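Local coordinates for FrpC operon protein (Neisseria meningitidis, PDB 5EDF), which is the iron-regulated protein FrpD, which binds the secreted RTX protein FrpC and is putatively involved in adhesion of the meningococcus, at residues 150-155 with 162-167; 126-131 with 203-208; 191-196 with 210-215; 108-113 with 158-163. All blocks are in the same frame, centred on the assembly; numbering follows the deposited sequence. Where two conformers were deposited one is given.

Interaction 1 (150-155 with 162-167); sequences EFYYIK and IITHRN
Arg166 grips the carboxylate of Glu150 side-on with two nitrogens, NE and NH2, each holding a different oxygen. Arg166 NE donates to Glu150 OE2 at 3.2 Å, nearly straight, and Arg166 NH2 to Glu150 OE1 at 3.0 Å, more bent (147°); both belong to the salt bridge. Both nitrogens come from above the carboxylate plane, which stands 71° from the guanidinium plane, so this is not the flat, coplanar kind of pairing. The grip depends on the arginine folding back: its CG sits between the backbone N and the carbonyl carbon (chi1 52°), and the chain bends again at chi3. Nearby, a water donates to Tyr152 OH at 2.9 Å.

Next to the ion pair, Thr164 lies alongside Tyr152 and sets its methyl CG2 4.1 Å from the ring centroid in an off-centre CH-pi contact. Farther along the same face, the CD1 methyls of Ile154 and Ile162 meet at 4.0 Å; these beta-branched residues suit an extended strand.

Within the sheet, Phe151 and His165 exchange two backbone hydrogen bonds, with Phe151 N to His165 O at 2.8 Å, and Tyr153 and Ile163 exchange two more. On the opposite face, which carries Phe151, Tyr153, Ile163 and His165, the last three pack against helix 205-224, and His165 ND1 is hydrogen-bonded to Thr180 OG1 of strand 178-186. The arrangement is an antiparallel beta hairpin within the large antiparallel sheet of the protein.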
loop_
_atom_site.group_PDB
_atom_site.type_symbol
_atom_site.label_atom_id
_atom_site.label_comp_id
_atom_site.label_asym_id
_atom_site.label_seq_id
_atom_site.Cartn_x
_atom_site.Cartn_y
_atom_site.Cartn_z
ATOM N N GLU A 150 7.542 14.890 -11.527
ATOM C CA GLU A 150 7.317 14.113 -10.304
ATOM C C GLU A 150 6.638 14.997 -9.286
ATOM O O GLU A 150 6.810 16.232 -9.290
ATOM C CB GLU A 150 8.622 13.535 -9.774
ATOM C CG GLU A 150 9.506 13.066 -10.935
ATOM C CD GLU A 150 10.491 11.979 -10.601
ATOM O OE1 GLU A 150 11.027 11.988 -9.477
ATOM O OE2 GLU A 150 10.738 11.135 -11.499
ATOM N N PHE A 151 5.804 14.393 -8.471
ATOM C CA PHE A 151 5.071 15.043 -7.398
ATOM C C PHE A 151 5.359 14.353 -6.076
ATOM O O PHE A 151 5.526 13.112 -6.033
ATOM C CB PHE A 151 3.565 14.912 -7.636
ATOM C CG PHE A 151 3.080 15.578 -8.860
ATOM C CD1 PHE A 151 2.683 16.903 -8.805
ATOM C CD2 PHE A 151 3.032 14.919 -10.061
ATOM C CE1 PHE A 151 2.222 17.568 -9.932
ATOM C CE2 PHE A 151 2.575 15.575 -11.221
ATOM C CZ PHE A 151 2.159 16.907 -11.144
ATOM N N TYR A 152 5.396 15.108 -4.994
ATOM C CA TYR A 152 5.528 14.615 -3.649
ATOM C C TYR A 152 4.431 15.178 -2.810
ATOM O O TYR A 152 4.146 16.375 -2.919
ATOM C CB TYR A 152 6.875 15.023 -3.027
ATOM C CG TYR A 152 8.096 14.515 -3.746
ATOM C CD1 TYR A 152 8.755 13.366 -3.342
ATOM C CD2 TYR A 152 8.594 15.187 -4.866
ATOM C CE1 TYR A 152 9.881 12.917 -4.018
ATOM C CE2 TYR A 152 9.716 14.732 -5.547
ATOM C CZ TYR A 152 10.364 13.601 -5.120
ATOM O OH TYR A 152 11.485 13.172 -5.756
ATOM N N TYR A 153 3.842 14.364 -1.959
ATOM C CA TYR A 153 2.904 14.764 -0.938
ATOM C C TYR A 153 3.416 14.240 0.390
ATOM O O TYR A 153 3.507 13.026 0.580
ATOM C CB TYR A 153 1.501 14.295 -1.263
ATOM C CG TYR A 153 1.071 14.676 -2.671
ATOM C CD1 TYR A 153 0.686 15.962 -2.966
ATOM C CD2 TYR A 153 1.059 13.755 -3.698
ATOM C CE1 TYR A 153 0.322 16.333 -4.273
ATOM C CE2 TYR A 153 0.694 14.104 -4.977
ATOM C CZ TYR A 153 0.316 15.398 -5.258
ATOM O OH TYR A 153 -0.082 15.740 -6.538
ATOM N N ILE A 154 3.722 15.121 1.326
ATOM C CA ILE A 154 4.386 14.781 2.572
ATOM C C ILE A 154 3.512 15.165 3.752
ATOM O O ILE A 154 3.142 16.320 3.902
ATOM C CB ILE A 154 5.761 15.486 2.692
ATOM C CG1 ILE A 154 6.640 15.090 1.520
ATOM C CG2 ILE A 154 6.412 15.164 4.026
ATOM C CD1 ILE A 154 8.007 15.712 1.508
ATOM N N LYS A 155 3.222 14.205 4.619
ATOM C CA LYS A 155 2.475 14.391 5.864
ATOM C C LYS A 155 3.441 14.240 7.033
ATOM O O LYS A 155 4.242 13.345 7.016
ATOM C CB LYS A 155 1.395 13.275 5.912
ATOM C CG LYS A 155 0.504 13.127 7.155
ATOM C CD LYS A 155 -0.369 11.862 6.965
ATOM C CE LYS A 155 -1.477 11.729 7.957
ATOM N NZ LYS A 155 -1.036 10.843 9.005
ATOM N N ILE A 162 5.193 9.806 3.024
ATOM C CA ILE A 162 5.645 10.463 1.821
ATOM C C ILE A 162 5.119 9.686 0.617
ATOM O O ILE A 162 5.390 8.474 0.467
ATOM C CB ILE A 162 7.185 10.676 1.769
ATOM C CG1 ILE A 162 7.603 11.241 0.405
ATOM C CG2 ILE A 162 7.912 9.389 2.073
ATOM C CD1 ILE A 162 8.937 11.996 0.401
ATOM N N ILE A 163 4.328 10.368 -0.225
ATOM C CA ILE A 163 3.719 9.812 -1.409
ATOM C C ILE A 163 4.441 10.457 -2.595
ATOM O O ILE A 163 4.538 11.677 -2.693
ATOM C CB ILE A 163 2.231 10.164 -1.486
ATOM C CG1 ILE A 163 1.466 9.665 -0.266
ATOM C CG2 ILE A 163 1.645 9.613 -2.830
ATOM C CD1 ILE A 163 -0.036 10.125 -0.206
ATOM N N THR A 164 5.013 9.641 -3.485
ATOM C CA THR A 164 5.735 10.133 -4.678
ATOM C C THR A 164 5.056 9.596 -5.912
ATOM O O THR A 164 4.809 8.413 -6.035
ATOM C CB THR A 164 7.196 9.705 -4.670
ATOM O OG1 THR A 164 7.803 10.005 -3.415
ATOM C CG2 THR A 164 8.003 10.394 -5.793
ATOM N N HIS A 165 4.683 10.479 -6.818
ATOM C CA HIS A 165 3.925 10.117 -8.033
ATOM C C HIS A 165 4.687 10.666 -9.217
ATOM O O HIS A 165 4.958 11.864 -9.259
ATOM C CB HIS A 165 2.533 10.754 -7.929
ATOM C CG HIS A 165 1.562 10.336 -8.990
ATOM N ND1 HIS A 165 1.163 9.024 -9.169
ATOM C CD2 HIS A 165 0.872 11.064 -9.899
ATOM C CE1 HIS A 165 0.293 8.968 -10.163
ATOM N NE2 HIS A 165 0.061 10.198 -10.594
ATOM N N ARG A 166 5.087 9.821 -10.159
ATOM C CA ARG A 166 6.011 10.231 -11.205
ATOM C C ARG A 166 5.653 9.670 -12.571
ATOM O O ARG A 166 5.121 8.562 -12.698
ATOM C CB ARG A 166 7.431 9.805 -10.841
ATOM C CG ARG A 166 7.553 8.343 -10.479
ATOM C CD ARG A 166 8.985 7.880 -10.296
ATOM N NE ARG A 166 9.849 8.796 -9.544
ATOM C CZ ARG A 166 10.144 8.676 -8.252
ATOM N NH1 ARG A 166 9.635 7.689 -7.521
ATOM N NH2 ARG A 166 10.969 9.547 -7.689
ATOM N N ASN A 167 5.979 10.425 -13.611
ATOM C CA ASN A 167 5.813 9.938 -14.968
ATOM C C ASN A 167 7.061 9.154 -15.356
ATOM O O ASN A 167 8.172 9.650 -15.248
ATOM C CB ASN A 167 5.604 11.083 -15.963
ATOM C CG ASN A 167 5.075 10.597 -17.313
ATOM O OD1 ASN A 167 4.975 9.396 -17.567
ATOM N ND2 ASN A 167 4.745 11.548 -18.199
HETATM O O HOH W 1 9.467 11.754 -14.199
HETATM O O HOH W 2 11.988 10.324 -5.511
#

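Interaction 2 (126-131 with 203-208); sequences MPSAYP and LTQQEL
Gln205, in the first turn of helix 205-224, reaches across to the loop 126-131 and meets Ser128 and Ala129 with both ends of its amide; the helix start that presents it is a capping box. In that box Thr204 OG1 accepts from Glu207 N, while Glu207 OE1 accepts in return from Thr204 N at 2.9 Å, using its anti lone pair.

The tight part of the contact is the amide of Gln205. With CG anti to the backbone N (chi1 -173°) and the chain extended beyond it, the side chain spans from helix to loop. Its NE2 donates to Ser128 OG at 2.9 Å, with the hydroxyl in the amide plane, and its OE1 accepts from Ala129 N, also at 2.9 Å, in a nearly straight bond whose donor stands 41° above the carbonyl plane, not on a lone pair. Glutamine suits this place because one flat group can donate and accept at once, and the two bonds fix which way round the amide lies. A water at the Pro127 end of the loop donates to Pro127 O and, at 2.7 Å, to Gln205 OE1. Tyr130 brings the edge of its ring to the same amide, CD2 lying 3.8 Å from Gln205 NE2, with ring and amide planes 67° apart.

The outer side is looser. Exposed Gln206 touches the methyl of Ala129 through NE2 at 3.7 Å, and the hydroxyl of Tyr130 rests near the helix backbone, 3.5 Å from Gln206 CA.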
loop_
_atom_site.group_PDB
_atom_site.type_symbol
_atom_site.label_atom_id
_atom_site.label_comp_id
_atom_site.label_asym_id
_atom_site.label_seq_id
_atom_site.Cartn_x
_atom_site.Cartn_y
_atom_site.Cartn_z
HETATM N N MSE A 126 3.980 23.564 -3.866
HETATM C CA MSE A 126 2.734 23.954 -4.533
HETATM C C MSE A 126 1.565 23.799 -3.577
HETATM O O MSE A 126 1.676 23.113 -2.569
HETATM C CB MSE A 126 2.490 23.081 -5.762
HETATM C CG MSE A 126 3.575 23.248 -6.812
HETATM SE SE MSE A 126 3.613 25.051 -7.470
HETATM C CE MSE A 126 2.102 25.026 -8.669
ATOM N N PRO A 127 0.413 24.410 -3.910
ATOM C CA PRO A 127 -0.716 24.288 -3.004
ATOM C C PRO A 127 -1.172 22.834 -2.783
ATOM O O PRO A 127 -1.150 22.031 -3.728
ATOM C CB PRO A 127 -1.797 25.105 -3.707
ATOM C CG PRO A 127 -1.112 26.027 -4.532
ATOM C CD PRO A 127 0.126 25.357 -4.997
ATOM N N SER A 128 -1.627 22.534 -1.561
ATOM C CA SER A 128 -2.102 21.203 -1.209
ATOM C C SER A 128 -3.579 21.217 -0.908
ATOM O O SER A 128 -4.087 22.127 -0.227
ATOM C CB SER A 128 -1.353 20.694 0.011
ATOM O OG SER A 128 -1.893 19.450 0.426
ATOM N N ALA A 129 -4.287 20.184 -1.362
ATOM C CA ALA A 129 -5.697 20.029 -1.089
ATOM C C ALA A 129 -5.992 19.662 0.373
ATOM O O ALA A 129 -7.137 19.718 0.791
ATOM C CB ALA A 129 -6.300 18.963 -2.012
ATOM N N TYR A 130 -4.978 19.249 1.127
ATOM C CA TYR A 130 -5.088 18.808 2.523
ATOM C C TYR A 130 -4.025 19.598 3.281
ATOM O O TYR A 130 -2.847 19.512 2.931
ATOM C CB TYR A 130 -4.774 17.309 2.660
ATOM C CG TYR A 130 -5.674 16.420 1.868
ATOM C CD1 TYR A 130 -6.786 15.824 2.457
ATOM C CD2 TYR A 130 -5.399 16.124 0.553
ATOM C CE1 TYR A 130 -7.591 14.974 1.721
ATOM C CE2 TYR A 130 -6.197 15.355 -0.178
ATOM C CZ TYR A 130 -7.305 14.750 0.395
ATOM O OH TYR A 130 -8.107 13.927 -0.358
ATOM N N PRO A 131 -4.386 20.417 4.271
ATOM C CA PRO A 131 -3.368 21.289 4.860
ATOM C C PRO A 131 -2.230 20.551 5.575
ATOM O O PRO A 131 -1.114 21.045 5.590
ATOM C CB PRO A 131 -4.170 22.173 5.823
ATOM C CG PRO A 131 -5.417 21.437 6.083
ATOM C CD PRO A 131 -5.726 20.642 4.862
ATOM N N LEU A 203 -2.698 10.615 -11.407
ATOM C CA LEU A 203 -3.669 10.555 -10.365
ATOM C C LEU A 203 -3.637 11.867 -9.599
ATOM O O LEU A 203 -2.597 12.519 -9.486
ATOM C CB LEU A 203 -3.346 9.367 -9.426
ATOM C CG LEU A 203 -3.358 8.004 -10.107
ATOM C CD1 LEU A 203 -2.906 6.896 -9.113
ATOM C CD2 LEU A 203 -4.738 7.667 -10.693
ATOM N N THR A 204 -4.768 12.255 -9.050
ATOM C CA THR A 204 -4.849 13.487 -8.306
ATOM C C THR A 204 -4.381 13.287 -6.885
ATOM O O THR A 204 -4.299 12.154 -6.385
ATOM C CB THR A 204 -6.281 14.029 -8.241
ATOM O OG1 THR A 204 -7.078 13.152 -7.436
ATOM C CG2 THR A 204 -6.923 14.148 -9.635
ATOM N N GLN A 205 -4.093 14.377 -6.194
ATOM C CA GLN A 205 -3.751 14.319 -4.799
ATOM C C GLN A 205 -4.870 13.662 -3.993
ATOM O O GLN A 205 -4.605 12.924 -3.036
ATOM C CB GLN A 205 -3.424 15.691 -4.230
ATOM C CG GLN A 205 -2.911 15.623 -2.813
ATOM C CD GLN A 205 -2.576 16.976 -2.199
ATOM O OE1 GLN A 205 -2.878 18.032 -2.763
ATOM N NE2 GLN A 205 -2.011 16.955 -0.992
ATOM N N GLN A 206 -6.112 13.940 -4.379
ATOM C CA GLN A 206 -7.250 13.382 -3.668
ATOM C C GLN A 206 -7.289 11.864 -3.797
ATOM O O GLN A 206 -7.585 11.155 -2.828
ATOM C CB GLN A 206 -8.565 14.015 -4.124
ATOM C CG GLN A 206 -8.718 15.503 -3.771
ATOM C CD GLN A 206 -8.162 16.468 -4.817
ATOM O OE1 GLN A 206 -7.416 16.091 -5.732
ATOM N NE2 GLN A 206 -8.525 17.733 -4.674
ATOM N N GLU A 207 -7.008 11.346 -4.993
ATOM C CA GLU A 207 -6.939 9.890 -5.189
ATOM C C GLU A 207 -5.818 9.270 -4.366
ATOM O O GLU A 207 -6.019 8.251 -3.713
ATOM C CB GLU A 207 -6.718 9.555 -6.658
ATOM C CG GLU A 207 -7.944 9.830 -7.521
ATOM C CD GLU A 207 -7.673 9.614 -8.994
ATOM O OE1 GLU A 207 -6.899 10.412 -9.591
ATOM O OE2 GLU A 207 -8.289 8.691 -9.587
ATOM N N LEU A 208 -4.654 9.909 -4.368
ATOM C CA LEU A 208 -3.476 9.367 -3.680
ATOM C C LEU A 208 -3.590 9.445 -2.154
ATOM O O LEU A 208 -3.389 8.459 -1.455
ATOM C CB LEU A 208 -2.227 10.089 -4.185
ATOM C CG LEU A 208 -1.907 9.948 -5.664
ATOM C CD1 LEU A 208 -0.860 10.976 -6.129
ATOM C CD2 LEU A 208 -1.384 8.549 -5.903
HETATM O O HOH W 3 -1.703 19.499 -4.756
#

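Interaction 3 (191-196 with 210-215); sequences VQYYPF and GYHQQV
The hydroxyl of Tyr193 meets ND1 of His212 in a short hydrogen bond, OH to ND1 2.6 Å, in which either atom could be the donor. Each lies near the plane of the other's ring, and those planes differ by only 17°. Tyr193 reaches the helix because its CG sits between the backbone N and the carbonyl carbon (chi1 60°), which turns the phenol toward the helix. A tyrosine suits the place, giving the buried interior a broad apolar ring and the histidine a polar partner.

Tyr193 of the strand and the residues that follow it meet helix 205-224 in an aromatic cluster of Tyr193, Phe196, Tyr211 and His212, as the helix packs on the large antiparallel sheet. Within it Tyr193 and Tyr211 meet rim to rim, with Tyr193 CE1 3.5 Å from Tyr211 CE2. Pro195 lays its CB over one face of Tyr211, 3.6 Å from the centroid, in a CH-pi contact. Phe196 receives Tyr211 CD1 over a face, 3.5 Å from its CE2, though the two planes are inclined at 56°.

Tyr211 OH is hydrogen-bonded to Asp99 OD2, which also accepts from Phe196 N. One turn on, Val215 places CG1 3.8 Å from Val191 CG1, and its other methyl, CG2, lies 3.7 Å from Tyr193 OH.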
loop_
_atom_site.group_PDB
_atom_site.type_symbol
_atom_site.label_atom_id
_atom_site.label_comp_id
_atom_site.label_asym_id
_atom_site.label_seq_id
_atom_site.Cartn_x
_atom_site.Cartn_y
_atom_site.Cartn_z
ATOM N N VAL A 191 4.942 1.140 6.931
ATOM C CA VAL A 191 3.972 0.647 5.963
ATOM C C VAL A 191 4.397 1.206 4.617
ATOM O O VAL A 191 4.409 2.436 4.421
ATOM C CB VAL A 191 2.569 1.073 6.372
ATOM C CG1 VAL A 191 1.565 0.616 5.365
ATOM C CG2 VAL A 191 2.258 0.505 7.775
ATOM N N GLN A 192 4.823 0.331 3.715
ATOM C CA GLN A 192 5.475 0.726 2.466
ATOM C C GLN A 192 4.807 -0.013 1.336
ATOM O O GLN A 192 4.630 -1.243 1.393
ATOM C CB GLN A 192 6.959 0.418 2.529
ATOM C CG GLN A 192 7.685 1.170 3.635
ATOM C CD GLN A 192 9.120 0.798 3.843
ATOM O OE1 GLN A 192 9.676 -0.025 3.141
ATOM N NE2 GLN A 192 9.723 1.407 4.863
ATOM N N TYR A 193 4.469 0.699 0.263
ATOM C CA TYR A 193 3.717 0.073 -0.811
ATOM C C TYR A 193 3.781 0.887 -2.088
ATOM O O TYR A 193 4.045 2.080 -2.061
ATOM C CB TYR A 193 2.273 -0.141 -0.365
ATOM C CG TYR A 193 1.476 1.079 0.030
ATOM C CD1 TYR A 193 0.605 1.677 -0.862
ATOM C CD2 TYR A 193 1.567 1.618 1.305
ATOM C CE1 TYR A 193 -0.139 2.795 -0.499
ATOM C CE2 TYR A 193 0.826 2.717 1.683
ATOM C CZ TYR A 193 -0.021 3.317 0.778
ATOM O OH TYR A 193 -0.812 4.407 1.078
ATOM N N TYR A 194 3.468 0.240 -3.188
ATOM C CA TYR A 194 3.270 0.801 -4.519
ATOM C C TYR A 194 1.790 0.629 -4.859
ATOM O O TYR A 194 1.360 -0.467 -5.252
ATOM C CB TYR A 194 4.138 0.086 -5.554
ATOM C CG TYR A 194 5.617 0.230 -5.377
ATOM C CD1 TYR A 194 6.258 1.420 -5.592
ATOM C CD2 TYR A 194 6.416 -0.863 -4.999
ATOM C CE1 TYR A 194 7.621 1.572 -5.411
ATOM C CE2 TYR A 194 7.790 -0.733 -4.827
ATOM C CZ TYR A 194 8.397 0.477 -5.034
ATOM O OH TYR A 194 9.779 0.616 -4.872
ATOM N N PRO A 195 0.981 1.665 -4.636
ATOM C CA PRO A 195 -0.436 1.537 -4.910
ATOM C C PRO A 195 -0.809 1.755 -6.370
ATOM O O PRO A 195 -0.011 2.274 -7.161
ATOM C CB PRO A 195 -1.045 2.661 -4.083
ATOM C CG PRO A 195 -0.001 3.727 -4.179
ATOM C CD PRO A 195 1.319 3.008 -4.139
ATOM N N PHE A 196 -2.052 1.431 -6.705
ATOM C CA PHE A 196 -2.565 1.701 -8.039
ATOM C C PHE A 196 -1.671 1.097 -9.131
ATOM O O PHE A 196 -1.405 1.733 -10.159
ATOM C CB PHE A 196 -2.708 3.217 -8.253
ATOM C CG PHE A 196 -3.716 3.907 -7.387
ATOM C CD1 PHE A 196 -5.056 3.706 -7.601
ATOM C CD2 PHE A 196 -3.322 4.860 -6.424
ATOM C CE1 PHE A 196 -6.007 4.417 -6.891
ATOM C CE2 PHE A 196 -4.278 5.560 -5.707
ATOM C CZ PHE A 196 -5.594 5.344 -5.941
ATOM N N GLY A 210 -6.414 9.823 -0.533
ATOM C CA GLY A 210 -7.541 8.976 -0.187
ATOM C C GLY A 210 -7.119 7.537 0.026
ATOM O O GLY A 210 -7.571 6.881 0.969
ATOM N N TYR A 211 -6.293 7.028 -0.869
ATOM C CA TYR A 211 -5.796 5.649 -0.753
ATOM C C TYR A 211 -5.037 5.523 0.555
ATOM O O TYR A 211 -5.274 4.557 1.313
ATOM C CB TYR A 211 -4.943 5.331 -1.986
ATOM C CG TYR A 211 -4.536 3.869 -2.148
ATOM C CD1 TYR A 211 -4.931 3.149 -3.244
ATOM C CD2 TYR A 211 -3.744 3.240 -1.192
ATOM C CE1 TYR A 211 -4.548 1.827 -3.413
ATOM C CE2 TYR A 211 -3.376 1.924 -1.347
ATOM C CZ TYR A 211 -3.779 1.207 -2.455
ATOM O OH TYR A 211 -3.364 -0.125 -2.537
ATOM N N HIS A 212 -4.128 6.447 0.822
ATOM C CA HIS A 212 -3.343 6.332 2.033
ATOM C C HIS A 212 -4.176 6.420 3.291
ATOM O O HIS A 212 -3.919 5.681 4.243
ATOM C CB HIS A 212 -2.185 7.324 2.075
ATOM C CG HIS A 212 -1.268 7.030 3.193
ATOM N ND1 HIS A 212 -0.625 5.807 3.298
ATOM C CD2 HIS A 212 -0.926 7.735 4.292
ATOM C CE1 HIS A 212 0.041 5.771 4.429
ATOM N NE2 HIS A 212 -0.107 6.937 5.049
ATOM N N GLN A 213 -5.204 7.264 3.296
ATOM C CA GLN A 213 -6.089 7.335 4.445
ATOM C C GLN A 213 -6.759 5.982 4.674
ATOM O O GLN A 213 -6.951 5.555 5.819
ATOM C CB GLN A 213 -7.144 8.438 4.252
ATOM C CG GLN A 213 -6.573 9.824 4.321
ATOM C CD GLN A 213 -7.558 10.922 3.915
ATOM O OE1 GLN A 213 -8.494 10.695 3.158
ATOM N NE2 GLN A 213 -7.300 12.119 4.373
ATOM N N GLN A 214 -7.145 5.298 3.596
ATOM C CA GLN A 214 -7.726 3.970 3.724
ATOM C C GLN A 214 -6.716 2.964 4.291
ATOM O O GLN A 214 -7.057 2.157 5.121
ATOM C CB GLN A 214 -8.287 3.500 2.385
ATOM C CG GLN A 214 -9.478 4.361 1.930
ATOM C CD GLN A 214 -9.771 4.180 0.463
ATOM O OE1 GLN A 214 -9.507 3.120 -0.102
ATOM N NE2 GLN A 214 -10.300 5.212 -0.170
ATOM N N VAL A 215 -5.453 3.067 3.875
ATOM C CA VAL A 215 -4.397 2.189 4.380
ATOM C C VAL A 215 -4.184 2.446 5.872
ATOM O O VAL A 215 -4.056 1.499 6.642
ATOM C CB VAL A 215 -3.099 2.359 3.601
ATOM C CG1 VAL A 215 -1.986 1.582 4.270
ATOM C CG2 VAL A 215 -3.291 1.903 2.180
#

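Interaction 4 (108-113 with 158-163); sequences CSLSTT and ENPAII
Leu110 and Pro160 meet across this contact, which is mainly apolar, with no hydrogen bond from one side to the other. The two methyls of Leu110 divide the work. CD1 rests on the proline, 4.2 Å from Pro160 CB and 3.7 Å from Pro160 O, and continues along the backbone to the N of Ala161. CD2 turns to the strand and touches Ile162 CG2 at 4.0 Å, the two side chains crossing at a slant. The forked leucine can therefore span the change from loop to strand at residue 161, while the rigid pyrrolidine of Pro160 offers a fixed surface for it to lean on.

The sulfur contact comes next. Cys108 SG lies 3.8 Å from Pro160 CG and is tied by a disulfide to Cys185 of strand 178-186, itself a neighbour of Pro160. The covalent link thus holds the loop against strands 161-167 and 178-186, where Leu110 packs.

Within the loop, Ser111 OG accepts from Thr113 N at 3.3 Å, forming an ST turn just before helix 114-120, and also accepts from the hydroxyl of Thr113 at the same distance. Leu110, Ser111 and Ile162, together with Met114 of that helix, line a small pocket holding an azide ion, probably from the crystallisation liquor, beside the disulfide-tethered loop.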
loop_
_atom_site.group_PDB
_atom_site.type_symbol
_atom_site.label_atom_id
_atom_site.label_comp_id
_atom_site.label_asym_id
_atom_site.label_seq_id
_atom_site.Cartn_x
_atom_site.Cartn_y
_atom_site.Cartn_z
ATOM N N CYS A 108 10.354 4.843 12.939
ATOM C CA CYS A 108 10.199 5.603 11.712
ATOM C C CYS A 108 11.521 6.231 11.333
ATOM O O CYS A 108 12.276 6.677 12.213
ATOM C CB CYS A 108 9.159 6.685 11.899
ATOM S SG CYS A 108 8.632 7.371 10.331
ATOM N N SER A 109 11.854 6.189 10.050
ATOM C CA SER A 109 13.066 6.881 9.594
ATOM C C SER A 109 12.776 7.814 8.420
ATOM O O SER A 109 13.686 8.202 7.678
ATOM C CB SER A 109 14.195 5.887 9.295
ATOM O OG SER A 109 13.843 4.940 8.316
ATOM N N LEU A 110 11.512 8.194 8.266
ATOM C CA LEU A 110 11.168 9.264 7.355
ATOM C C LEU A 110 11.742 10.558 7.923
ATOM O O LEU A 110 11.567 10.852 9.096
ATOM C CB LEU A 110 9.653 9.383 7.187
ATOM C CG LEU A 110 8.966 8.139 6.582
ATOM C CD1 LEU A 110 7.494 8.478 6.434
ATOM C CD2 LEU A 110 9.559 7.688 5.274
ATOM N N SER A 111 12.428 11.302 7.059
ATOM C CA SER A 111 13.017 12.592 7.411
ATOM C C SER A 111 11.973 13.652 7.734
ATOM O O SER A 111 11.093 13.916 6.906
ATOM C CB SER A 111 13.841 13.085 6.233
ATOM O OG SER A 111 14.550 14.248 6.610
ATOM N N THR A 112 12.081 14.290 8.900
ATOM C CA THR A 112 11.188 15.404 9.236
ATOM C C THR A 112 11.526 16.670 8.442
ATOM O O THR A 112 10.781 17.648 8.487
ATOM C CB THR A 112 11.250 15.752 10.740
ATOM O OG1 THR A 112 12.616 15.958 11.130
ATOM C CG2 THR A 112 10.640 14.642 11.571
ATOM N N THR A 113 12.636 16.643 7.697
ATOM C CA THR A 113 13.037 17.778 6.861
ATOM C C THR A 113 13.131 17.426 5.368
ATOM O O THR A 113 13.843 18.051 4.617
ATOM C CB THR A 113 14.367 18.353 7.335
ATOM O OG1 THR A 113 15.377 17.347 7.230
ATOM C CG2 THR A 113 14.238 18.838 8.794
ATOM N N GLU A 158 1.890 12.360 13.929
ATOM C CA GLU A 158 2.174 11.124 14.658
ATOM C C GLU A 158 2.506 9.975 13.704
ATOM O O GLU A 158 3.278 9.065 14.051
ATOM C CB GLU A 158 0.967 10.735 15.520
ATOM C CG GLU A 158 1.343 10.223 16.914
ATOM C CD GLU A 158 2.154 11.239 17.721
ATOM O OE1 GLU A 158 1.766 12.430 17.757
ATOM O OE2 GLU A 158 3.179 10.848 18.322
ATOM N N ASN A 159 1.933 10.070 12.499
ATOM C CA ASN A 159 1.948 9.042 11.505
ATOM C C ASN A 159 2.369 9.620 10.126
ATOM O O ASN A 159 1.553 9.728 9.203
ATOM C CB ASN A 159 0.567 8.367 11.446
ATOM C CG ASN A 159 0.284 7.493 12.651
ATOM O OD1 ASN A 159 1.190 7.031 13.325
ATOM N ND2 ASN A 159 -0.987 7.241 12.901
ATOM N N PRO A 160 3.662 9.952 9.975
ATOM C CA PRO A 160 4.079 10.636 8.779
ATOM C C PRO A 160 4.015 9.740 7.521
ATOM O O PRO A 160 3.959 8.507 7.601
ATOM C CB PRO A 160 5.529 11.011 9.070
ATOM C CG PRO A 160 5.969 10.045 10.022
ATOM C CD PRO A 160 4.769 9.830 10.928
ATOM N N ALA A 161 4.038 10.357 6.352
ATOM C CA ALA A 161 3.969 9.631 5.101
ATOM C C ALA A 161 4.597 10.461 4.015
ATOM O O ALA A 161 4.516 11.708 4.043
ATOM C CB ALA A 161 2.514 9.328 4.725
ATOM N N ILE A 162 5.193 9.806 3.024
ATOM C CA ILE A 162 5.645 10.463 1.821
ATOM C C ILE A 162 5.119 9.686 0.617
ATOM O O ILE A 162 5.390 8.474 0.467
ATOM C CB ILE A 162 7.185 10.676 1.769
ATOM C CG1 ILE A 162 7.603 11.241 0.405
ATOM C CG2 ILE A 162 7.912 9.389 2.073
ATOM C CD1 ILE A 162 8.937 11.996 0.401
ATOM N N ILE A 163 4.328 10.368 -0.225
ATOM C CA ILE A 163 3.719 9.812 -1.409
ATOM C C ILE A 163 4.441 10.457 -2.595
ATOM O O ILE A 163 4.538 11.677 -2.693
ATOM C CB ILE A 163 2.231 10.164 -1.486
ATOM C CG1 ILE A 163 1.466 9.665 -0.266
ATOM C CG2 ILE A 163 1.645 9.613 -2.830
ATOM C CD1 ILE A 163 -0.036 10.125 -0.206
#

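Interactions 1 and 4 share Ile162 and Ile163 of strand 161-167: Ile162 faces the azide pocket, its side chain about 4 Å from the ion, and Lys155 N lies 2.9 Å from Ala161 O, a probable hydrogen bond carrying the hairpin into the 158-163 segment. Helix 205-224 unites interactions 2 and 3, whose centres are 14 Å apart, and Leu203 CD1 comes within 3.4 Å of Phe196 CD2. Interactions 1 and 2 meet where His165 NE2 is 2.9 Å from Leu203 N, just before the helix, a probable hydrogen bond, and where Tyr153 CE2 is 3.7 Å from Leu208 CD1 of the helix. Between interactions 3 and 4, His212 NE2 approaches Ala161 CB to 3.6 Å.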